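Local coordinates for phenylacetaldehyde dehydrogenase (Burkholderia cenocepacia, PDB 4O5H), which probably catalyses the NAD+-dependent oxidation of phenylacetaldehyde to phenylacetate, as a member of the aldehyde dehydrogenase family, at residues A[68-73]-A[235-240]; A[278-283]-A[486-491]; A[321-326]-A[418-423]. All blocks are in the same frame, centred on the assembly; numbering follows the deposited sequence.

Contact 1. Residues A[68-73]-A[235-240]; sequences RDVQQA and NIVTGY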
loop_
_atom_site.group_PDB
_atom_site.type_symbol
_atom_site.label_atom_id
_atom_site.label_comp_id
_atom_site.label_asym_id
_atom_site.label_seq_id
_atom_site.Cartn_x
_atom_site.Cartn_y
_atom_site.Cartn_z
ATOM N N ARG A 68 7.274 1.812 -26.855
ATOM C CA ARG A 68 8.725 1.821 -27.123
ATOM C C ARG A 68 9.379 2.973 -26.385
ATOM O O ARG A 68 10.418 2.817 -25.763
ATOM C CB ARG A 68 9.038 2.020 -28.620
ATOM C CG ARG A 68 8.558 0.930 -29.542
ATOM C CD ARG A 68 8.753 1.325 -31.019
ATOM N NE ARG A 68 7.744 2.277 -31.473
ATOM C CZ ARG A 68 7.662 2.766 -32.707
ATOM N NH1 ARG A 68 8.548 2.427 -33.645
ATOM N NH2 ARG A 68 6.687 3.608 -33.018
ATOM N N ASP A 69 8.762 4.144 -26.467
ATOM C CA ASP A 69 9.331 5.328 -25.829
ATOM C C ASP A 69 9.299 5.179 -24.300
ATOM O O ASP A 69 10.246 5.553 -23.594
ATOM C CB ASP A 69 8.597 6.609 -26.275
ATOM C CG ASP A 69 8.480 6.707 -27.792
ATOM O OD1 ASP A 69 9.534 6.767 -28.485
ATOM O OD2 ASP A 69 7.350 6.679 -28.297
ATOM N N VAL A 70 8.212 4.654 -23.795
ATOM C CA VAL A 70 8.071 4.456 -22.335
ATOM C C VAL A 70 9.125 3.465 -21.849
ATOM O O VAL A 70 9.770 3.714 -20.846
ATOM C CB VAL A 70 6.681 3.974 -21.948
ATOM C CG1 VAL A 70 6.625 3.594 -20.468
ATOM C CG2 VAL A 70 5.652 5.047 -22.231
ATOM N N GLN A 71 9.291 2.367 -22.571
ATOM C CA GLN A 71 10.345 1.394 -22.242
ATOM C C GLN A 71 11.737 2.016 -22.225
ATOM O O GLN A 71 12.522 1.710 -21.356
ATOM C CB GLN A 71 10.329 0.224 -23.197
ATOM C CG GLN A 71 9.150 -0.703 -22.903
ATOM C CD GLN A 71 8.872 -1.661 -24.014
ATOM O OE1 GLN A 71 9.455 -1.597 -25.094
ATOM N NE2 GLN A 71 7.973 -2.570 -23.759
ATOM N N GLN A 72 12.027 2.916 -23.154
ATOM C CA GLN A 72 13.327 3.635 -23.133
ATOM C C GLN A 72 13.493 4.501 -21.897
ATOM O O GLN A 72 14.576 4.596 -21.336
ATOM C CB GLN A 72 13.537 4.496 -24.369
ATOM C CG GLN A 72 13.642 3.657 -25.608
ATOM C CD GLN A 72 14.922 2.841 -25.690
ATOM O OE1 GLN A 72 15.943 3.139 -25.037
ATOM N NE2 GLN A 72 14.857 1.765 -26.425
ATOM N N ALA A 73 12.445 5.202 -21.520
ATOM C CA ALA A 73 12.469 6.029 -20.313
ATOM C C ALA A 73 12.694 5.201 -19.035
ATOM O O ALA A 73 13.450 5.603 -18.148
ATOM C CB ALA A 73 11.184 6.841 -20.187
ATOM N N ASN A 235 12.702 11.429 -15.924
ATOM C CA ASN A 235 12.343 11.255 -17.330
ATOM C C ASN A 235 10.881 11.613 -17.478
ATOM O O ASN A 235 10.086 11.383 -16.558
ATOM C CB ASN A 235 12.533 9.804 -17.731
ATOM C CG ASN A 235 13.896 9.274 -17.350
ATOM O OD1 ASN A 235 14.855 9.451 -18.101
ATOM N ND2 ASN A 235 14.024 8.753 -16.133
ATOM N N ILE A 236 10.537 12.252 -18.590
ATOM C CA ILE A 236 9.192 12.788 -18.801
ATOM C C ILE A 236 8.678 12.392 -20.161
ATOM O O ILE A 236 9.232 12.796 -21.187
ATOM C CB ILE A 236 9.145 14.296 -18.685
ATOM C CG1 ILE A 236 9.722 14.743 -17.342
ATOM C CG2 ILE A 236 7.694 14.809 -18.766
ATOM C CD1 ILE A 236 9.871 16.249 -17.153
ATOM N N VAL A 237 7.596 11.617 -20.174
ATOM C CA VAL A 237 7.034 11.076 -21.408
ATOM C C VAL A 237 5.632 11.573 -21.603
ATOM O O VAL A 237 4.838 11.505 -20.667
ATOM C CB VAL A 237 7.047 9.527 -21.436
ATOM C CG1 VAL A 237 8.470 9.009 -21.511
ATOM C CG2 VAL A 237 6.416 8.909 -20.214
ATOM N N THR A 238 5.306 12.053 -22.803
ATOM C CA THR A 238 3.984 12.675 -23.053
ATOM C C THR A 238 3.207 11.749 -23.959
ATOM O O THR A 238 3.809 10.973 -24.690
ATOM C CB THR A 238 4.122 14.041 -23.718
ATOM O OG1 THR A 238 5.049 13.970 -24.835
ATOM C CG2 THR A 238 4.628 15.068 -22.709
ATOM N N GLY A 239 1.880 11.770 -23.841
ATOM C CA GLY A 239 1.021 10.911 -24.674
ATOM C C GLY A 239 -0.275 10.527 -24.018
ATOM O O GLY A 239 -0.609 11.064 -22.960
ATOM N N TYR A 240 -0.971 9.540 -24.590
ATOM C CA TYR A 240 -2.263 9.130 -24.082
ATOM C C TYR A 240 -2.157 8.190 -22.912
ATOM O O TYR A 240 -1.241 7.361 -22.836
ATOM C CB TYR A 240 -3.079 8.457 -25.180
ATOM C CG TYR A 240 -3.395 9.369 -26.316
ATOM C CD1 TYR A 240 -4.267 10.418 -26.122
ATOM C CD2 TYR A 240 -2.827 9.192 -27.596
ATOM C CE1 TYR A 240 -4.575 11.281 -27.152
ATOM C CE2 TYR A 240 -3.137 10.063 -28.633
ATOM C CZ TYR A 240 -4.002 11.093 -28.394
ATOM O OH TYR A 240 -4.321 11.982 -29.381
#
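Ala-73 and Val-70 of helix 67-82 pack against Val-237 and Asn-235, where strand 234-236 runs out into a loop next to strand 204-208 in the Rossmann-like, probably NAD-binding, sheet of an aldehyde dehydrogenase. The apolar part of the contact centres on the two branches of Val-237, just past the strand's end. CG1, set opposite the carbonyl carbon (chi1 -68°), reaches 3.7 Å from Ala-73 CB, while CG2 makes a looser approach of 4.4 Å to Val-70 CG2. Alanine suits the helix here because a lone methyl lets the backbones come close, with Ala-73 CA 6.0 Å from Asn-235 CA. Val-206 of the adjoining strand 204-208 extends the same apolar patch.

The polar ends of Asp-69 and Asn-235 find their partners outside this contact. Asp-69 accepts bonds from Ala-43 N and from Asp-66 N, just ahead of the helix. Asn-235 is buried, and its amide ties strand 204-208 to residues flanking two other strands: OD1 accepts from Gly-36 N, and ND2 donates to Val-205 O and Gly-232 O, a double role that an asparagine can fill. Its aliphatic root is left to meet the helix, Asn-235 CB lying 4.1 Å from Ala-73 CB.

Contact 2. Residues A[278-283]-A[486-491]; sequences TRMSLE and SGFGRE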
loop_
_atom_site.group_PDB
_atom_site.type_symbol
_atom_site.label_atom_id
_atom_site.label_comp_id
_atom_site.label_asym_id
_atom_site.label_seq_id
_atom_site.Cartn_x
_atom_site.Cartn_y
_atom_site.Cartn_z
ATOM N N THR A 278 4.424 -4.789 -8.211
ATOM C CA THR A 278 4.813 -3.385 -8.106
ATOM C C THR A 278 4.029 -2.701 -6.965
ATOM O O THR A 278 2.826 -2.877 -6.853
ATOM C CB THR A 278 4.494 -2.706 -9.443
ATOM O OG1 THR A 278 5.175 -3.384 -10.485
ATOM C CG2 THR A 278 4.910 -1.232 -9.445
ATOM N N ARG A 279 4.703 -1.933 -6.119
ATOM C CA ARG A 279 4.058 -1.273 -5.030
ATOM C C ARG A 279 3.193 -0.192 -5.618
ATOM O O ARG A 279 3.487 0.318 -6.689
ATOM C CB ARG A 279 5.068 -0.613 -4.078
ATOM C CG ARG A 279 5.862 -1.601 -3.230
ATOM C CD ARG A 279 7.027 -2.279 -3.909
ATOM N NE ARG A 279 7.643 -3.136 -2.879
ATOM C CZ ARG A 279 7.605 -4.470 -2.835
ATOM N NH1 ARG A 279 7.043 -5.213 -3.811
ATOM N NH2 ARG A 279 8.123 -5.073 -1.745
ATOM N N MET A 280 2.141 0.191 -4.923
ATOM C CA MET A 280 1.246 1.173 -5.495
ATOM C C MET A 280 0.685 2.151 -4.496
ATOM O O MET A 280 0.455 1.833 -3.344
ATOM C CB MET A 280 0.148 0.463 -6.317
ATOM C CG MET A 280 -0.865 -0.286 -5.529
ATOM S SD MET A 280 -1.759 -1.542 -6.531
ATOM C CE MET A 280 -0.861 -2.984 -6.104
ATOM N N SER A 281 0.551 3.396 -4.955
ATOM C CA SER A 281 -0.105 4.454 -4.225
ATOM C C SER A 281 -1.171 5.000 -5.155
ATOM O O SER A 281 -0.856 5.313 -6.328
ATOM C CB SER A 281 0.931 5.549 -3.873
ATOM O OG SER A 281 0.306 6.632 -3.236
ATOM N N LEU A 282 -2.413 5.111 -4.669
ATOM C CA LEU A 282 -3.555 5.452 -5.515
ATOM C C LEU A 282 -4.431 6.504 -4.868
ATOM O O LEU A 282 -4.996 6.280 -3.799
ATOM C CB LEU A 282 -4.399 4.202 -5.809
ATOM C CG LEU A 282 -3.701 2.977 -6.381
ATOM C CD1 LEU A 282 -4.652 1.793 -6.407
ATOM C CD2 LEU A 282 -3.147 3.227 -7.789
ATOM N N GLU A 283 -4.472 7.679 -5.488
ATOM C CA GLU A 283 -5.302 8.775 -5.018
ATOM C C GLU A 283 -6.404 8.946 -6.060
ATOM O O GLU A 283 -6.140 9.358 -7.194
ATOM C CB GLU A 283 -4.483 10.062 -4.840
ATOM C CG GLU A 283 -3.571 10.077 -3.628
ATOM C CD GLU A 283 -2.345 9.155 -3.784
ATOM O OE1 GLU A 283 -1.648 9.254 -4.845
ATOM O OE2 GLU A 283 -2.057 8.314 -2.841
ATOM N N SER A 486 -11.643 5.819 -2.567
ATOM C CA SER A 486 -10.789 6.930 -2.963
ATOM C C SER A 486 -9.306 6.537 -3.008
ATOM O O SER A 486 -8.442 7.373 -3.241
ATOM C CB SER A 486 -11.030 8.115 -2.057
ATOM O OG SER A 486 -12.350 8.601 -2.215
ATOM N N GLY A 487 -9.022 5.266 -2.740
ATOM C CA GLY A 487 -7.684 4.733 -2.899
ATOM C C GLY A 487 -6.995 4.394 -1.579
ATOM O O GLY A 487 -7.654 4.179 -0.544
ATOM N N PHE A 488 -5.671 4.327 -1.629
ATOM C CA PHE A 488 -4.859 4.129 -0.432
ATOM C C PHE A 488 -3.470 4.693 -0.663
ATOM O O PHE A 488 -3.041 4.880 -1.805
ATOM C CB PHE A 488 -4.814 2.642 0.008
ATOM C CG PHE A 488 -4.472 1.703 -1.089
ATOM C CD1 PHE A 488 -3.147 1.584 -1.553
ATOM C CD2 PHE A 488 -5.443 0.902 -1.659
ATOM C CE1 PHE A 488 -2.841 0.735 -2.590
ATOM C CE2 PHE A 488 -5.109 0.007 -2.689
ATOM C CZ PHE A 488 -3.807 -0.057 -3.158
ATOM N N GLY A 489 -2.760 4.949 0.420
ATOM C CA GLY A 489 -1.494 5.672 0.338
ATOM C C GLY A 489 -1.721 7.139 0.619
ATOM O O GLY A 489 -2.842 7.618 0.555
ATOM N N ARG A 490 -0.637 7.841 0.918
ATOM C CA ARG A 490 -0.667 9.254 1.279
ATOM C C ARG A 490 0.361 10.066 0.502
ATOM O O ARG A 490 1.473 9.569 0.170
ATOM C CB ARG A 490 -0.451 9.420 2.757
ATOM C CG ARG A 490 -1.549 8.840 3.634
ATOM C CD ARG A 490 -2.899 9.546 3.438
ATOM N NE ARG A 490 -3.994 9.025 4.258
ATOM C CZ ARG A 490 -4.901 8.113 3.870
ATOM N NH1 ARG A 490 -4.887 7.570 2.656
ATOM N NH2 ARG A 490 -5.845 7.730 4.709
ATOM N N GLU A 491 -0.050 11.280 0.120
ATOM C CA GLU A 491 0.844 12.277 -0.431
ATOM C C GLU A 491 1.248 13.199 0.688
ATOM O O GLU A 491 0.500 13.364 1.625
ATOM C CB GLU A 491 0.126 13.131 -1.471
ATOM C CG GLU A 491 -0.448 12.399 -2.696
ATOM C CD GLU A 491 0.549 12.184 -3.809
ATOM O OE1 GLU A 491 1.766 12.032 -3.512
ATOM O OE2 GLU A 491 0.099 12.130 -4.985
HETATM O O HOH W 1 2.339 8.145 -2.399
HETATM O O HOH W 2 -4.760 7.782 -1.366
#
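Phe-488 rests the CE1-CZ end of its ring on Met-280 and Leu-282 of strand 279-283. With chi1 at 50°, its CG sits between the backbone N and the carbonyl carbon, which turns the ring back across the strand. Met-280 meets it aslant, CG 3.7 Å from Phe-488 CE1, and Met-280 O lies in the ring plane at the edge. Leu-282 runs alongside, pointing the same way, with CD1 3.8 Å from Phe-488 CZ. The hydrogen-bonded antiparallel pair Leu-282 and Phe-488 is joined by a straight bond from Leu-282 N to Phe-488 O (2.9 Å) and a weak one from Phe-488 N to Leu-282 O. Gly-487 CA comes to 3.2 Å from Leu-282 O in a CA-H...O contact, where a beta carbon would run into that oxygen.

Glu-283 and Glu-491 cross aslant, two acceptors close: Glu-283 OE1 is 3.4 Å from Glu-491 OE2. Lys-194 forms a salt bridge with Glu-491 and a long, weak ion pair with Glu-283, which fits the family's glutamate signature and is probably the active-site glutamate.

Strand 279-283 is flanked by strand 487-488 and parallel strand 256-260; Met-280 touches Leu-274 of helix 263-275, while Met-277 of the second subunit packs on Leu-282 and Phe-488.

Contact 3. Residues A[321-326]-A[418-423]; sequences SRAYIH and PVLVAM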
loop_
_atom_site.group_PDB
_atom_site.type_symbol
_atom_site.label_atom_id
_atom_site.label_comp_id
_atom_site.label_asym_id
_atom_site.label_seq_id
_atom_site.Cartn_x
_atom_site.Cartn_y
_atom_site.Cartn_z
ATOM N N SER A 321 -18.551 18.673 -3.060
ATOM C CA SER A 321 -19.582 18.516 -4.061
ATOM C C SER A 321 -20.968 18.190 -3.534
ATOM O O SER A 321 -21.951 18.315 -4.274
ATOM C CB SER A 321 -19.140 17.473 -5.109
ATOM O OG SER A 321 -18.813 16.248 -4.508
ATOM N N ARG A 322 -21.059 17.816 -2.262
ATOM C CA ARG A 322 -22.335 17.624 -1.580
ATOM C C ARG A 322 -22.389 18.479 -0.337
ATOM O O ARG A 322 -21.599 18.271 0.575
ATOM C CB ARG A 322 -22.521 16.162 -1.148
ATOM C CG ARG A 322 -22.527 15.168 -2.276
ATOM C CD ARG A 322 -22.733 13.748 -1.786
ATOM N NE ARG A 322 -21.593 13.230 -1.066
ATOM C CZ ARG A 322 -21.638 12.488 0.032
ATOM N NH1 ARG A 322 -22.767 12.270 0.695
ATOM N NH2 ARG A 322 -20.509 12.038 0.546
ATOM N N ALA A 323 -23.355 19.405 -0.261
ATOM C CA ALA A 323 -23.486 20.226 0.919
ATOM C C ALA A 323 -24.690 19.758 1.714
ATOM O O ALA A 323 -25.793 19.669 1.193
ATOM C CB ALA A 323 -23.612 21.684 0.556
ATOM N N TYR A 324 -24.457 19.414 2.976
ATOM C CA TYR A 324 -25.515 19.057 3.897
ATOM C C TYR A 324 -25.557 20.161 4.940
ATOM O O TYR A 324 -24.628 20.330 5.731
ATOM C CB TYR A 324 -25.235 17.682 4.511
ATOM C CG TYR A 324 -25.245 16.594 3.471
ATOM C CD1 TYR A 324 -26.437 16.166 2.898
ATOM C CD2 TYR A 324 -24.051 16.036 3.000
ATOM C CE1 TYR A 324 -26.435 15.178 1.923
ATOM C CE2 TYR A 324 -24.038 15.068 2.032
ATOM C CZ TYR A 324 -25.221 14.637 1.481
ATOM O OH TYR A 324 -25.219 13.686 0.511
ATOM N N ILE A 325 -26.665 20.893 4.962
ATOM C CA ILE A 325 -26.778 22.078 5.783
ATOM C C ILE A 325 -27.972 21.946 6.722
ATOM O O ILE A 325 -29.056 21.558 6.305
ATOM C CB ILE A 325 -27.010 23.319 4.915
ATOM C CG1 ILE A 325 -25.864 23.467 3.917
ATOM C CG2 ILE A 325 -27.153 24.555 5.779
ATOM C CD1 ILE A 325 -26.280 24.244 2.672
ATOM N N HIS A 326 -27.734 22.223 8.000
ATOM C CA HIS A 326 -28.751 22.038 8.979
ATOM C C HIS A 326 -30.009 22.821 8.565
ATOM O O HIS A 326 -29.922 23.962 8.118
ATOM C CB HIS A 326 -28.238 22.463 10.356
ATOM C CG HIS A 326 -29.168 22.103 11.464
ATOM N ND1 HIS A 326 -30.315 22.814 11.714
ATOM C CD2 HIS A 326 -29.158 21.086 12.354
ATOM C CE1 HIS A 326 -30.969 22.271 12.720
ATOM N NE2 HIS A 326 -30.288 21.218 13.125
ATOM N N PRO A 418 -18.019 22.319 -11.827
ATOM C CA PRO A 418 -18.497 23.285 -10.852
ATOM C C PRO A 418 -19.985 23.085 -10.589
ATOM O O PRO A 418 -20.801 23.979 -10.850
ATOM C CB PRO A 418 -18.204 24.629 -11.525
ATOM C CG PRO A 418 -18.362 24.348 -12.982
ATOM C CD PRO A 418 -17.919 22.905 -13.173
ATOM N N VAL A 419 -20.306 21.935 -10.017
ATOM C CA VAL A 419 -21.667 21.545 -9.777
ATOM C C VAL A 419 -21.800 21.075 -8.330
ATOM O O VAL A 419 -21.226 20.064 -7.942
ATOM C CB VAL A 419 -22.085 20.403 -10.719
ATOM C CG1 VAL A 419 -23.537 20.036 -10.520
ATOM C CG2 VAL A 419 -21.818 20.776 -12.183
ATOM N N LEU A 420 -22.637 21.785 -7.590
ATOM C CA LEU A 420 -22.959 21.468 -6.201
ATOM C C LEU A 420 -24.351 20.836 -6.098
ATOM O O LEU A 420 -25.250 21.230 -6.821
ATOM C CB LEU A 420 -22.973 22.754 -5.378
ATOM C CG LEU A 420 -23.227 22.636 -3.866
ATOM C CD1 LEU A 420 -22.163 21.822 -3.177
ATOM C CD2 LEU A 420 -23.293 24.008 -3.228
ATOM N N VAL A 421 -24.492 19.843 -5.217
ATOM C CA VAL A 421 -25.812 19.385 -4.800
ATOM C C VAL A 421 -25.937 19.760 -3.324
ATOM O O VAL A 421 -24.978 19.601 -2.575
ATOM C CB VAL A 421 -26.048 17.887 -5.048
ATOM C CG1 VAL A 421 -25.952 17.584 -6.533
ATOM C CG2 VAL A 421 -25.062 17.001 -4.262
ATOM N N ALA A 422 -27.099 20.294 -2.925
ATOM C CA ALA A 422 -27.252 20.765 -1.560
ATOM C C ALA A 422 -28.578 20.311 -0.961
ATOM O O ALA A 422 -29.643 20.524 -1.570
ATOM C CB ALA A 422 -27.183 22.278 -1.533
ATOM N N MET A 423 -28.502 19.762 0.248
ATOM C CA MET A 423 -29.665 19.181 0.956
ATOM C C MET A 423 -29.644 19.506 2.443
ATOM O O MET A 423 -28.577 19.689 3.018
ATOM C CB MET A 423 -29.648 17.655 0.785
ATOM C CG MET A 423 -29.965 17.181 -0.642
ATOM S SD MET A 423 -29.161 15.606 -1.078
ATOM C CE MET A 423 -27.509 16.181 -1.389
HETATM O O HOH W 3 -22.177 17.490 -6.891
#
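Met-423 holds its CG beside the backbone N (chi1 -70°) and folds about the CG-SD bond (chi3 -77°), which swings its methyl CE to 3.6 Å from Tyr-324 CE1. Tyr-324 adopts a similar first torsion, and the two side chains run alongside each other in the same direction. The sulfur, Met-423 SD, lies obliquely 5.3 Å from the centroid of the Tyr-324 ring, a Met-aromatic contact in which a flexible thioether follows the outline of the ring. Next along this face, the aliphatic root of Arg-322 lies beside Val-421, CG to CG2 at 3.7 Å. The far end of the arginine is polar: Arg-322 NH1 donates to Tyr-324 OH at 2.8 Å, and the guanidinium also bonds Leu-434 O, Ala-435 O and Lys-287 O, while Gln-406 binds the tyrosine hydroxyl.

The two strands are parallel neighbours in the seven-stranded sheet of the catalytic domain, inclined by 23°. Four backbone bonds join them, the shortest from Ala-323 N to Val-421 O at 2.8 Å. The other face carries small and branched apolar residues suited to a layer of helices: Ala-323 CB meets Leu-420 CD1 at 4.0 Å, Ala-422 touches Ile-334 of helix 330-343, and Leu-420 reaches Val-305 and Ile-309 of helix 298-310. Near the start of the pair, a water donates to both Ser-321 O (2.8 Å) and Val-419 O (2.9 Å).

From the N terminus, contact 1 closes first, bringing 235-240 back to 68-73 across 161 largely helical residues. Contact 2 opens only after that, at 278-283, and does not close until 486-491, near the C terminus; contact 3 opens and closes within this long span, so those two nest and none of the three cross. Contact 1 packs helix 67-82 on one part of the first mixed sheet and contact 2 adds strand 487-488 to another, about 22 Å apart between centres. Contact 3 belongs to the second sheet, its centre about 41 Å from that of contact 1. In closing, contact 2 returns the chain to the first sheet after it has built the second.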